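Local coordinates for protein TetR-family transcriptional regulator (Streptomyces coelicolor, PDB 2G7L) that probably acts as a dimeric TetR-family transcriptional regulator, binding DNA through an N-terminal helix-turn-helix domain and perhaps sensing a small ligand through its C-terminal domain, at residues A[98-103]-A[122-127]; A[181-186]-A[200-205]; A[25-30]-A[46-51]. All blocks are in the same frame, centred on the assembly; numbering follows the deposited sequence.

Contact 1: residues A[98-103]-A[122-127]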
ATOM      1  N   THR A  98       6.886 -14.482  -1.475  1.00 49.75           N
ATOM      2  CA  THR A  98       7.958 -13.981  -2.333  1.00 51.41           C
ATOM      3  C   THR A  98       7.628 -14.045  -3.824  1.00 52.62           C
ATOM      4  O   THR A  98       7.837 -13.060  -4.555  1.00 55.56           O
ATOM      5  CB  THR A  98       9.295 -14.717  -2.000  1.00 51.48           C
ATOM      6  OG1 THR A  98       9.587 -14.459  -0.637  1.00 49.70           O
ATOM      7  CG2 THR A  98      10.468 -14.242  -2.828  1.00 51.19           C
ATOM      8  N   SER A  99       7.115 -15.173  -4.295  1.00 53.31           N
ATOM      9  CA  SER A  99       6.791 -15.253  -5.703  1.00 52.88           C
ATOM     10  C   SER A  99       5.613 -14.391  -6.040  1.00 52.20           C
ATOM     11  O   SER A  99       5.655 -13.764  -7.078  1.00 53.64           O
ATOM     12  CB  SER A  99       6.696 -16.701  -6.242  1.00 54.35           C
ATOM     13  OG  SER A  99       5.869 -17.537  -5.471  1.00 55.94           O
ATOM     14  N   TYR A 100       4.602 -14.276  -5.175  1.00 51.33           N
ATOM     15  CA  TYR A 100       3.591 -13.228  -5.371  1.00 51.05           C
ATOM     16  C   TYR A 100       4.245 -11.874  -5.539  1.00 51.95           C
ATOM     17  O   TYR A 100       4.009 -11.172  -6.537  1.00 52.43           O
ATOM     18  CB  TYR A 100       2.617 -13.213  -4.220  1.00 51.63           C
ATOM     19  CG  TYR A 100       1.630 -12.068  -4.206  1.00 52.39           C
ATOM     20  CD1 TYR A 100       0.516 -12.078  -5.050  1.00 51.99           C
ATOM     21  CD2 TYR A 100       1.755 -10.991  -3.283  1.00 52.30           C
ATOM     22  CE1 TYR A 100      -0.432 -11.056  -5.031  1.00 49.18           C
ATOM     23  CE2 TYR A 100       0.784  -9.973  -3.241  1.00 49.07           C
ATOM     24  CZ  TYR A 100      -0.297 -10.011  -4.125  1.00 51.54           C
ATOM     25  OH  TYR A 100      -1.262  -9.038  -4.124  1.00 51.76           O
ATOM     26  N   THR A 101       5.130 -11.515  -4.606  1.00 52.92           N
ATOM     27  CA  THR A 101       5.825 -10.226  -4.622  1.00 53.59           C
ATOM     28  C   THR A 101       6.654  -9.997  -5.903  1.00 53.58           C
ATOM     29  O   THR A 101       6.661  -8.904  -6.446  1.00 52.81           O
ATOM     30  CB  THR A 101       6.736 -10.049  -3.356  1.00 53.71           C
ATOM     31  OG1 THR A 101       5.921 -10.120  -2.185  1.00 53.39           O
ATOM     32  CG2 THR A 101       7.403  -8.695  -3.357  1.00 56.20           C
ATOM     33  N   LEU A 102       7.350 -11.035  -6.355  1.00 54.68           N
ATOM     34  CA  LEU A 102       8.142 -10.954  -7.579  1.00 54.79           C
ATOM     35  C   LEU A 102       7.264 -10.722  -8.814  1.00 53.52           C
ATOM     36  O   LEU A 102       7.668 -10.009  -9.700  1.00 52.79           O
ATOM     37  CB  LEU A 102       8.971 -12.235  -7.753  1.00 56.19           C
ATOM     38  CG  LEU A 102      10.185 -12.278  -6.808  1.00 58.89           C
ATOM     39  CD1 LEU A 102      10.679 -13.702  -6.655  1.00 61.30           C
ATOM     40  CD2 LEU A 102      11.313 -11.323  -7.222  1.00 59.07           C
ATOM     41  N   VAL A 103       6.059 -11.275  -8.864  1.00 52.42           N
ATOM     42  CA  VAL A 103       5.175 -10.835  -9.965  1.00 53.69           C
ATOM     43  C   VAL A 103       4.756  -9.379  -9.853  1.00 52.63           C
ATOM     44  O   VAL A 103       4.783  -8.671 -10.823  1.00 54.10           O
ATOM     45  CB  VAL A 103       4.042 -11.853 -10.446  1.00 53.69           C
ATOM     46  CG1 VAL A 103       3.896 -13.094  -9.589  1.00 54.58           C
ATOM     47  CG2 VAL A 103       2.698 -11.192 -10.857  1.00 54.62           C
ATOM     48  N   GLU A 122      -9.729 -17.017 -10.312  0.50 51.79           N
ATOM     49  CA  GLU A 122      -9.351 -18.321  -9.759  0.50 51.67           C
ATOM     50  C   GLU A 122      -7.951 -18.402  -9.161  0.50 50.60           C
ATOM     51  O   GLU A 122      -7.739 -19.092  -8.155  0.50 49.82           O
ATOM     52  CB  GLU A 122      -9.544 -19.489 -10.765  0.50 52.00           C
ATOM     53  CG  GLU A 122      -9.587 -20.871 -10.034  0.50 54.43           C
ATOM     54  CD  GLU A 122     -10.345 -20.825  -8.662  0.50 57.26           C
ATOM     55  OE1 GLU A 122     -11.597 -20.666  -8.660  0.50 59.09           O
ATOM     56  OE2 GLU A 122      -9.691 -20.963  -7.585  0.50 56.01           O
ATOM     57  N   ASN A 123      -7.006 -17.734  -9.803  1.00 49.69           N
ATOM     58  CA  ASN A 123      -5.627 -17.791  -9.396  1.00 50.98           C
ATOM     59  C   ASN A 123      -5.404 -17.080  -8.036  1.00 51.57           C
ATOM     60  O   ASN A 123      -4.545 -17.498  -7.244  1.00 52.48           O
ATOM     61  CB  ASN A 123      -4.748 -17.185 -10.472  1.00 51.01           C
ATOM     62  CG  ASN A 123      -4.705 -18.053 -11.768  1.00 56.09           C
ATOM     63  OD1 ASN A 123      -4.650 -19.276 -11.691  1.00 60.02           O
ATOM     64  ND2 ASN A 123      -4.659 -17.407 -12.934  1.00 50.91           N
ATOM     65  N   TYR A 124      -6.193 -16.033  -7.777  1.00 50.84           N
ATOM     66  CA  TYR A 124      -6.051 -15.235  -6.569  1.00 50.14           C
ATOM     67  C   TYR A 124      -6.710 -16.009  -5.459  1.00 50.05           C
ATOM     68  O   TYR A 124      -6.126 -16.151  -4.382  1.00 48.78           O
ATOM     69  CB  TYR A 124      -6.671 -13.821  -6.683  1.00 49.16           C
ATOM     70  CG  TYR A 124      -6.326 -12.901  -5.483  1.00 47.26           C
ATOM     71  CD1 TYR A 124      -5.043 -12.393  -5.326  1.00 48.60           C
ATOM     72  CD2 TYR A 124      -7.269 -12.558  -4.543  1.00 47.49           C
ATOM     73  CE1 TYR A 124      -4.700 -11.537  -4.231  1.00 49.64           C
ATOM     74  CE2 TYR A 124      -6.946 -11.697  -3.442  1.00 45.54           C
ATOM     75  CZ  TYR A 124      -5.645 -11.205  -3.306  1.00 45.97           C
ATOM     76  OH  TYR A 124      -5.262 -10.344  -2.244  1.00 51.67           O
ATOM     77  N   LEU A 125      -7.917 -16.510  -5.709  1.00 49.27           N
ATOM     78  CA  LEU A 125      -8.562 -17.425  -4.766  1.00 50.54           C
ATOM     79  C   LEU A 125      -7.680 -18.652  -4.412  1.00 50.31           C
ATOM     80  O   LEU A 125      -7.724 -19.126  -3.282  1.00 49.68           O
ATOM     81  CB  LEU A 125      -9.938 -17.871  -5.316  1.00 51.47           C
ATOM     82  CG  LEU A 125     -11.130 -17.082  -4.759  1.00 54.02           C
ATOM     83  CD1 LEU A 125     -10.918 -15.573  -4.948  1.00 57.28           C
ATOM     84  CD2 LEU A 125     -12.383 -17.561  -5.477  1.00 56.69           C
ATOM     85  N   ARG A 126      -6.888 -19.141  -5.367  1.00 49.96           N
ATOM     86  CA  ARG A 126      -5.931 -20.205  -5.094  1.00 52.56           C
ATOM     87  C   ARG A 126      -4.717 -19.776  -4.265  1.00 50.93           C
ATOM     88  O   ARG A 126      -4.244 -20.532  -3.395  1.00 47.83           O
ATOM     89  CB  ARG A 126      -5.439 -20.890  -6.388  1.00 52.07           C
ATOM     90  CG  ARG A 126      -6.465 -21.963  -6.932  1.00 57.06           C
ATOM     91  CD  ARG A 126      -5.901 -22.676  -8.184  1.00 57.72           C
ATOM     92  NE  ARG A 126      -4.888 -21.863  -8.869  1.00 68.40           N
ATOM     93  CZ  ARG A 126      -3.590 -22.171  -8.989  1.00 72.50           C
ATOM     94  NH1 ARG A 126      -3.120 -23.314  -8.465  1.00 73.17           N
ATOM     95  NH2 ARG A 126      -2.758 -21.322  -9.633  1.00 71.71           N
ATOM     96  N   LEU A 127      -4.158 -18.609  -4.606  1.00 50.77           N
ATOM     97  CA  LEU A 127      -3.182 -17.949  -3.735  1.00 49.42           C
ATOM     98  C   LEU A 127      -3.719 -17.780  -2.350  1.00 48.22           C
ATOM     99  O   LEU A 127      -3.063 -18.186  -1.425  1.00 49.78           O
ATOM    100  CB  LEU A 127      -2.761 -16.588  -4.275  1.00 50.76           C
ATOM    101  CG  LEU A 127      -1.734 -15.815  -3.419  1.00 49.67           C
ATOM    102  CD1 LEU A 127      -0.320 -16.360  -3.653  1.00 48.75           C
ATOM    103  CD2 LEU A 127      -1.812 -14.358  -3.922  1.00 46.83           C
TER
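Y100 and L127 make the closest meeting here: the CD2 methyl of L127 comes within 3.4 Å of Y100 CD1, with CE1 and CG of the same ring a little farther off. The methyl approaches obliquely on the CD1/CE1 side of the ring, and the two side chains cross at roughly a right angle. Each residue has its CG swung opposite the backbone nitrogen (chi1 172° for Y100, 180° for L127), which helps carry both groups toward the opposing helix. The nearest CA atoms, Y100 CA and L127 CA, are 8.4 Å apart, and it is side chains that bridge the two helices. Y124 adds a second, looser touch. The Y100 hydroxyl oxygen OH arrives at the edge of the Y124 ring, near its plane, 4.3 Å from Y124 CE1, while Y100 CE1 stands 4.4 Å from the same carbon.

All three residues are buried, so this is interior packing of the all-helical C-terminal domain of a TetR-family regulator, where helix 89-106 faces the first turns of helix 122-136. No hydrogen bond runs between the two segments. The Y100 hydroxyl is instead bonded to T157 OG1 on helix 142-161, which satisfies it in the interior and fixes the far end of the ring. L153 of that same helix touches Y100, Y124 and L127 together, so three helices converge on one spot. Further out, helix 122-136 is met at its start by D72 of helix 63-74: its carboxylate OD2 accepts a bond from Y124 N, and its carbonyl O takes one from N123 ND2. On the same helix as Y124, R126 NH2 makes a weak hydrogen bond of 3.5 Å to N123 OD1.

Contact 2: residues A[181-186]-A[200-205]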
ATOM      1  N   ARG A 181      16.787  12.148   1.052  1.00 59.44           N
ATOM      2  CA  ARG A 181      17.631  13.366   1.146  1.00 60.91           C
ATOM      3  C   ARG A 181      17.260  14.229   2.375  1.00 59.66           C
ATOM      4  O   ARG A 181      18.150  14.615   3.160  1.00 59.96           O
ATOM      5  CB  ARG A 181      17.576  14.196  -0.150  1.00 60.29           C
ATOM      6  CG  ARG A 181      18.226  13.467  -1.348  1.00 64.54           C
ATOM      7  CD  ARG A 181      18.455  14.312  -2.627  1.00 65.25           C
ATOM      8  NE  ARG A 181      17.212  14.704  -3.300  1.00 71.70           N
ATOM      9  CZ  ARG A 181      16.516  13.916  -4.131  1.00 72.84           C
ATOM     10  NH1 ARG A 181      16.923  12.658  -4.380  1.00 72.33           N
ATOM     11  NH2 ARG A 181      15.392  14.388  -4.697  1.00 71.39           N
ATOM     12  N   ALA A 182      15.960  14.482   2.556  1.00 58.32           N
ATOM     13  CA  ALA A 182      15.469  15.316   3.642  1.00 57.68           C
ATOM     14  C   ALA A 182      15.788  14.725   5.023  1.00 58.72           C
ATOM     15  O   ALA A 182      16.012  15.475   5.996  1.00 58.87           O
ATOM     16  CB  ALA A 182      13.977  15.579   3.483  1.00 55.89           C
ATOM     17  N   LEU A 183      15.799  13.391   5.102  1.00 59.29           N
ATOM     18  CA  LEU A 183      16.123  12.669   6.327  1.00 60.77           C
ATOM     19  C   LEU A 183      17.630  12.777   6.607  1.00 63.13           C
ATOM     20  O   LEU A 183      18.008  13.107   7.737  1.00 62.92           O
ATOM     21  CB  LEU A 183      15.683  11.201   6.271  1.00 59.48           C
ATOM     22  CG  LEU A 183      14.353  10.633   6.838  1.00 58.12           C
ATOM     23  CD1 LEU A 183      13.452  11.560   7.751  1.00 52.94           C
ATOM     24  CD2 LEU A 183      13.533   9.824   5.867  1.00 58.10           C
ATOM     25  N   ARG A 184      18.472  12.525   5.595  1.00 65.16           N
ATOM     26  CA  ARG A 184      19.922  12.766   5.727  1.00 69.26           C
ATOM     27  C   ARG A 184      20.302  14.231   6.163  1.00 69.95           C
ATOM     28  O   ARG A 184      21.327  14.430   6.822  1.00 71.36           O
ATOM     29  CB  ARG A 184      20.697  12.336   4.463  1.00 68.53           C
ATOM     30  CG  ARG A 184      20.261  11.000   3.894  1.00 70.09           C
ATOM     31  CD  ARG A 184      21.217  10.401   2.853  1.00 71.16           C
ATOM     32  NE  ARG A 184      21.978   9.300   3.451  1.00 78.98           N
ATOM     33  CZ  ARG A 184      21.989   8.026   3.038  1.00 81.11           C
ATOM     34  NH1 ARG A 184      21.303   7.643   1.962  1.00 82.16           N
ATOM     35  NH2 ARG A 184      22.721   7.129   3.699  1.00 81.88           N
ATOM     36  N   ASP A 185      19.460  15.211   5.825  1.00 70.83           N
ATOM     37  CA  ASP A 185      19.708  16.649   6.040  1.00 72.08           C
ATOM     38  C   ASP A 185      19.037  17.225   7.274  1.00 73.26           C
ATOM     39  O   ASP A 185      19.378  18.360   7.675  1.00 72.60           O
ATOM     40  CB  ASP A 185      19.163  17.503   4.881  1.00 72.68           C
ATOM     41  CG  ASP A 185      19.941  17.338   3.611  1.00 76.13           C
ATOM     42  OD1 ASP A 185      21.181  17.130   3.674  1.00 80.24           O
ATOM     43  OD2 ASP A 185      19.307  17.441   2.536  1.00 79.80           O
ATOM     44  N   ALA A 186      18.035  16.509   7.815  1.00 73.38           N
ATOM     45  CA  ALA A 186      17.428  16.877   9.099  1.00 73.41           C
ATOM     46  C   ALA A 186      18.558  17.170  10.089  1.00 73.81           C
ATOM     47  O   ALA A 186      19.578  16.468  10.120  1.00 73.38           O
ATOM     48  CB  ALA A 186      16.506  15.776   9.636  1.00 72.76           C
ATOM     49  N   LEU A 200      20.235   3.684   9.536  1.00 55.96           N
ATOM     50  CA  LEU A 200      19.307   2.549   9.364  1.00 55.95           C
ATOM     51  C   LEU A 200      17.901   2.973   8.922  1.00 54.00           C
ATOM     52  O   LEU A 200      17.199   2.189   8.272  1.00 54.81           O
ATOM     53  CB  LEU A 200      19.220   1.657  10.632  1.00 56.31           C
ATOM     54  CG  LEU A 200      20.287   0.579  10.823  1.00 60.55           C
ATOM     55  CD1 LEU A 200      20.025  -0.205  12.098  1.00 62.63           C
ATOM     56  CD2 LEU A 200      20.377  -0.373   9.644  1.00 63.26           C
ATOM     57  N   LEU A 201      17.487   4.186   9.277  1.00 52.38           N
ATOM     58  CA  LEU A 201      16.168   4.689   8.907  1.00 51.71           C
ATOM     59  C   LEU A 201      16.001   4.639   7.352  1.00 52.46           C
ATOM     60  O   LEU A 201      14.919   4.396   6.821  1.00 50.32           O
ATOM     61  CB  LEU A 201      16.013   6.090   9.445  1.00 51.34           C
ATOM     62  CG  LEU A 201      14.701   6.837   9.264  1.00 52.22           C
ATOM     63  CD1 LEU A 201      13.627   5.905   9.728  1.00 55.38           C
ATOM     64  CD2 LEU A 201      14.674   8.156  10.040  1.00 49.57           C
ATOM     65  N   VAL A 202      17.108   4.816   6.638  1.00 53.56           N
ATOM     66  CA  VAL A 202      17.086   4.750   5.162  1.00 55.21           C
ATOM     67  C   VAL A 202      17.902   3.565   4.570  1.00 55.99           C
ATOM     68  O   VAL A 202      18.002   3.426   3.361  1.00 57.78           O
ATOM     69  CB  VAL A 202      17.493   6.144   4.543  1.00 55.32           C
ATOM     70  CG1 VAL A 202      16.696   7.274   5.217  1.00 52.55           C
ATOM     71  CG2 VAL A 202      18.997   6.415   4.760  1.00 54.63           C
ATOM     72  N   ALA A 203      18.443   2.692   5.409  1.00 56.37           N
ATOM     73  CA  ALA A 203      19.191   1.527   4.911  1.00 56.10           C
ATOM     74  C   ALA A 203      18.391   0.233   4.581  1.00 55.91           C
ATOM     75  O   ALA A 203      17.213   0.042   5.001  1.00 55.05           O
ATOM     76  CB  ALA A 203      20.402   1.228   5.823  1.00 56.87           C
ATOM     77  N   GLY A 204      19.054  -0.615   3.792  1.00 55.88           N
ATOM     78  CA  GLY A 204      18.554  -1.929   3.380  1.00 57.27           C
ATOM     79  C   GLY A 204      17.917  -1.991   2.004  1.00 58.58           C
ATOM     80  O   GLY A 204      17.236  -1.044   1.573  1.00 59.08           O
ATOM     81  N   SER A 205      18.127  -3.120   1.326  1.00 59.83           N
ATOM     82  CA  SER A 205      17.465  -3.459   0.052  1.00 60.27           C
ATOM     83  C   SER A 205      15.976  -3.660   0.267  1.00 60.59           C
ATOM     84  O   SER A 205      15.547  -3.900   1.381  1.00 60.11           O
ATOM     85  CB  SER A 205      18.073  -4.734  -0.523  1.00 61.65           C
ATOM     86  OG  SER A 205      17.879  -5.902   0.308  1.00 61.44           O
TER
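V202 points its two methyls at two different neighbours, and the contact is built around that fork. CG2 lies over one face of the R184 guanidinium, 3.7 Å above its plane and displaced toward the rim, with R184 CZ, NH1 and NH2 all between 3.8 and 3.9 Å from it. CG1 turns to L183, 4.1 Å from its CD2 and 4.2 Å from its CB; here the two side chains run past each other in opposite senses. With chi1 at -49°, V202 CG1 lies opposite the carbonyl carbon and CG2 between that carbon and the backbone nitrogen, which turns one methyl to L183 and the other to R184. R184 reaches its place by a kink at chi3 (105°), which folds the guanidinium across the valine, while its charged end stays at the exposed border of the contact.

Both segments belong to the C-terminal domain of this TetR-family protein: helix 178-185 is covered along one side by the irregular chain that runs from helix 192-197 to helix 206-223. L201 takes the deeper side. Its CD2 approaches L183 CG at 4.1 Å, the two leucines crossing at about a right angle, and I194 of helix 192-197 packs on both. L183 itself has torsions far from staggered, with chi2 near -10°, so its exact branch positions deserve some caution. No hydrogen bond crosses between the segments, and the chain 200-205 is held by helix 206-223: R209 reaches back to L201 O through NH1 and to A203 O through NE, and S205 OG N-caps the helix by accepting from D208 N. The second subunit also packs here, L125 of that subunit on L183 and L132 of that subunit on L201.

Contact 3: residues A[25-30]-A[46-51]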
ATOM      1  N   VAL A  25     -10.328 -10.431 -21.043  1.00 47.18           N
ATOM      2  CA  VAL A  25      -9.091 -10.372 -20.240  1.00 46.90           C
ATOM      3  C   VAL A  25      -7.911 -10.949 -20.966  1.00 47.63           C
ATOM      4  O   VAL A  25      -6.790 -10.426 -20.859  1.00 47.76           O
ATOM      5  CB  VAL A  25      -9.248 -10.678 -18.626  1.00 48.34           C
ATOM      6  CG1 VAL A  25     -10.641 -11.042 -18.177  1.00 45.50           C
ATOM      7  CG2 VAL A  25      -8.152 -11.552 -18.027  1.00 46.65           C
ATOM      8  N   ASP A  26      -8.156 -11.981 -21.790  1.00 48.87           N
ATOM      9  CA  ASP A  26      -7.052 -12.600 -22.577  1.00 49.72           C
ATOM     10  C   ASP A  26      -6.517 -11.545 -23.531  1.00 48.55           C
ATOM     11  O   ASP A  26      -5.320 -11.504 -23.788  1.00 47.26           O
ATOM     12  CB  ASP A  26      -7.486 -13.904 -23.352  1.00 50.09           C
ATOM     13  CG  ASP A  26      -7.772 -15.140 -22.403  1.00 55.89           C
ATOM     14  OD1 ASP A  26      -7.491 -15.041 -21.151  1.00 54.66           O
ATOM     15  OD2 ASP A  26      -8.227 -16.225 -22.915  1.00 54.24           O
ATOM     16  N   THR A  27      -7.425 -10.719 -24.066  1.00 48.90           N
ATOM     17  CA  THR A  27      -7.082  -9.584 -24.948  1.00 49.08           C
ATOM     18  C   THR A  27      -6.282  -8.483 -24.207  1.00 49.27           C
ATOM     19  O   THR A  27      -5.246  -8.001 -24.708  1.00 48.72           O
ATOM     20  CB  THR A  27      -8.372  -8.966 -25.562  1.00 49.86           C
ATOM     21  OG1 THR A  27      -9.096  -9.987 -26.245  1.00 52.28           O
ATOM     22  CG2 THR A  27      -8.050  -7.902 -26.577  1.00 50.00           C
ATOM     23  N   ALA A  28      -6.773  -8.091 -23.016  1.00 48.79           N
ATOM     24  CA  ALA A  28      -6.037  -7.164 -22.131  1.00 48.73           C
ATOM     25  C   ALA A  28      -4.626  -7.659 -21.894  1.00 49.13           C
ATOM     26  O   ALA A  28      -3.705  -6.871 -21.939  1.00 49.67           O
ATOM     27  CB  ALA A  28      -6.760  -6.981 -20.802  1.00 48.70           C
ATOM     28  N   VAL A  29      -4.462  -8.963 -21.645  1.00 49.88           N
ATOM     29  CA  VAL A  29      -3.161  -9.523 -21.351  1.00 50.84           C
ATOM     30  C   VAL A  29      -2.252  -9.369 -22.552  1.00 52.92           C
ATOM     31  O   VAL A  29      -1.083  -8.951 -22.415  1.00 52.97           O
ATOM     32  CB  VAL A  29      -3.240 -11.024 -20.950  1.00 52.20           C
ATOM     33  CG1 VAL A  29      -1.810 -11.643 -20.867  1.00 52.19           C
ATOM     34  CG2 VAL A  29      -3.943 -11.217 -19.575  1.00 48.84           C
ATOM     35  N   ALA A  30      -2.765  -9.759 -23.731  1.00 52.79           N
ATOM     36  CA  ALA A  30      -2.021  -9.652 -24.983  1.00 53.26           C
ATOM     37  C   ALA A  30      -1.689  -8.205 -25.285  1.00 53.92           C
ATOM     38  O   ALA A  30      -0.575  -7.920 -25.643  1.00 53.82           O
ATOM     39  CB  ALA A  30      -2.852 -10.306 -26.189  1.00 52.59           C
ATOM     40  N   ALA A  46     -12.235  -2.031 -26.197  1.00 63.90           N
ATOM     41  CA  ALA A  46     -13.479  -1.997 -26.995  1.00 65.91           C
ATOM     42  C   ALA A  46     -13.154  -1.937 -28.497  1.00 67.02           C
ATOM     43  O   ALA A  46     -13.738  -2.656 -29.322  1.00 68.30           O
ATOM     44  CB  ALA A  46     -14.326  -0.807 -26.570  1.00 65.77           C
ATOM     45  N   GLN A  47     -12.175  -1.117 -28.834  1.00 68.32           N
ATOM     46  CA  GLN A  47     -11.703  -1.007 -30.196  1.00 70.04           C
ATOM     47  C   GLN A  47     -11.103  -2.327 -30.609  1.00 70.09           C
ATOM     48  O   GLN A  47     -11.365  -2.812 -31.689  1.00 70.34           O
ATOM     49  CB  GLN A  47     -10.650   0.094 -30.297  1.00 70.78           C
ATOM     50  CG  GLN A  47     -10.142   0.394 -31.711  1.00 75.09           C
ATOM     51  CD  GLN A  47      -8.617   0.549 -31.765  1.00 79.74           C
ATOM     52  OE1 GLN A  47      -7.915  -0.331 -32.297  1.00 81.63           O
ATOM     53  NE2 GLN A  47      -8.091   1.656 -31.189  1.00 79.23           N
ATOM     54  N   GLU A  48     -10.296  -2.925 -29.747  1.00 70.45           N
ATOM     55  CA  GLU A  48      -9.637  -4.169 -30.096  1.00 70.91           C
ATOM     56  C   GLU A  48     -10.642  -5.320 -30.293  1.00 71.03           C
ATOM     57  O   GLU A  48     -10.398  -6.258 -31.049  1.00 70.99           O
ATOM     58  CB  GLU A  48      -8.591  -4.518 -29.044  1.00 71.03           C
ATOM     59  CG  GLU A  48      -7.623  -5.587 -29.474  1.00 73.72           C
ATOM     60  CD  GLU A  48      -6.633  -5.121 -30.544  1.00 76.97           C
ATOM     61  OE1 GLU A  48      -6.611  -3.924 -30.917  1.00 76.64           O
ATOM     62  OE2 GLU A  48      -5.845  -5.977 -31.000  1.00 79.63           O
ATOM     63  N   LEU A  49     -11.790  -5.239 -29.638  1.00 71.75           N
ATOM     64  CA  LEU A  49     -12.785  -6.290 -29.765  1.00 72.62           C
ATOM     65  C   LEU A  49     -13.935  -5.944 -30.743  1.00 74.13           C
ATOM     66  O   LEU A  49     -14.949  -6.659 -30.783  1.00 74.06           O
ATOM     67  CB  LEU A  49     -13.333  -6.650 -28.383  1.00 71.45           C
ATOM     68  CG  LEU A  49     -12.256  -7.187 -27.427  1.00 70.80           C
ATOM     69  CD1 LEU A  49     -12.725  -7.193 -25.973  1.00 68.95           C
ATOM     70  CD2 LEU A  49     -11.855  -8.558 -27.854  1.00 68.98           C
ATOM     71  N   ASP A  50     -13.775  -4.857 -31.512  1.00 75.29           N
ATOM     72  CA  ASP A  50     -14.810  -4.369 -32.450  1.00 76.40           C
ATOM     73  C   ASP A  50     -16.179  -4.213 -31.767  1.00 75.93           C
ATOM     74  O   ASP A  50     -17.183  -4.661 -32.291  1.00 76.48           O
ATOM     75  CB  ASP A  50     -14.928  -5.275 -33.691  1.00 76.99           C
ATOM     76  CG  ASP A  50     -13.552  -5.550 -34.391  1.00 81.97           C
ATOM     77  OD1 ASP A  50     -13.371  -6.687 -34.920  1.00 86.99           O
ATOM     78  OD2 ASP A  50     -12.654  -4.657 -34.425  1.00 84.46           O
ATOM     79  N   THR A  51     -16.194  -3.586 -30.591  1.00 75.50           N
ATOM     80  CA  THR A  51     -17.412  -3.307 -29.816  1.00 74.54           C
ATOM     81  C   THR A  51     -17.240  -1.957 -29.041  1.00 73.92           C
ATOM     82  O   THR A  51     -16.199  -1.281 -29.182  1.00 72.94           O
ATOM     83  CB  THR A  51     -17.729  -4.494 -28.868  1.00 74.43           C
ATOM     84  OG1 THR A  51     -18.981  -4.281 -28.207  1.00 76.54           O
ATOM     85  CG2 THR A  51     -16.645  -4.670 -27.828  1.00 73.74           C
TER
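E48 brings the one flat group among the three residues that touch, its carboxylate, and T27 meets neither its faces nor its edges. The threonine methyl CG2 packs against E48 CG, 3.7 Å away, so it is the aliphatic base of the glutamate that takes part. A bend at chi2 (71°) turns the carboxylate off that line, and its OE1 makes a long, weak ion pair with R44 NH2 within its own helix. The other half of the contact belongs to L49. Its CD2 lies 3.5 Å from T27 OG1 and 4.1 Å from T27 CG2, the two side chains sliding past each other in opposite directions. T27 thus sets both its branches to work: CG2 stands opposite the backbone nitrogen and reaches forward between E48 and L49, while OG1 brushes the leucine methyl.

That hydroxyl is not left without a polar partner, since it donates to W23 O one turn earlier in helix 21-35. No hydrogen bond links the two segments, and the nearest CA atoms, T27 CA and E48 CA, are 7.9 Å apart. Helix 42-48 ends at E48, with L49 the first residue out of helical angles, in a Schellman motif: T51 N bonds to A46 O at 2.9 Å and D50 N to Q47 O at 3.2 Å, with D50 in the positive-phi position. This helix end begins the turn of the probable DNA-binding helix-turn-helix and leads into the short helix 53-56. L49, the buried member, packs on L56 of that helix and on W23 and I24 of helix 21-35, while A28 on another side of helix 21-35 meets L66 and V70 of helix 63-74.

Overall arrangement
Following the chain from the N terminus, contact 3 comes first, closing the stretch 31-45 that leads from helix 21-35 into helix 42-48 within the probable DNA-binding domain. Contact 1 follows, closing the loop that holds helix 108-116 inside the C-terminal domain, and contact 2 comes last, closing the one that holds helix 192-197. The three lie in series, none nested or crossed. Contacts 2 and 3 lie on opposite sides of the chain's centre, their own centres about 44 Å apart, while contact 1 is nearest the middle. Helix 63-74 packs against helix 21-35 and bonds to 122-127, bridging contacts 3 and 1. Across the dimer, segment 122-127 of one subunit borders segment 181-186 of the other.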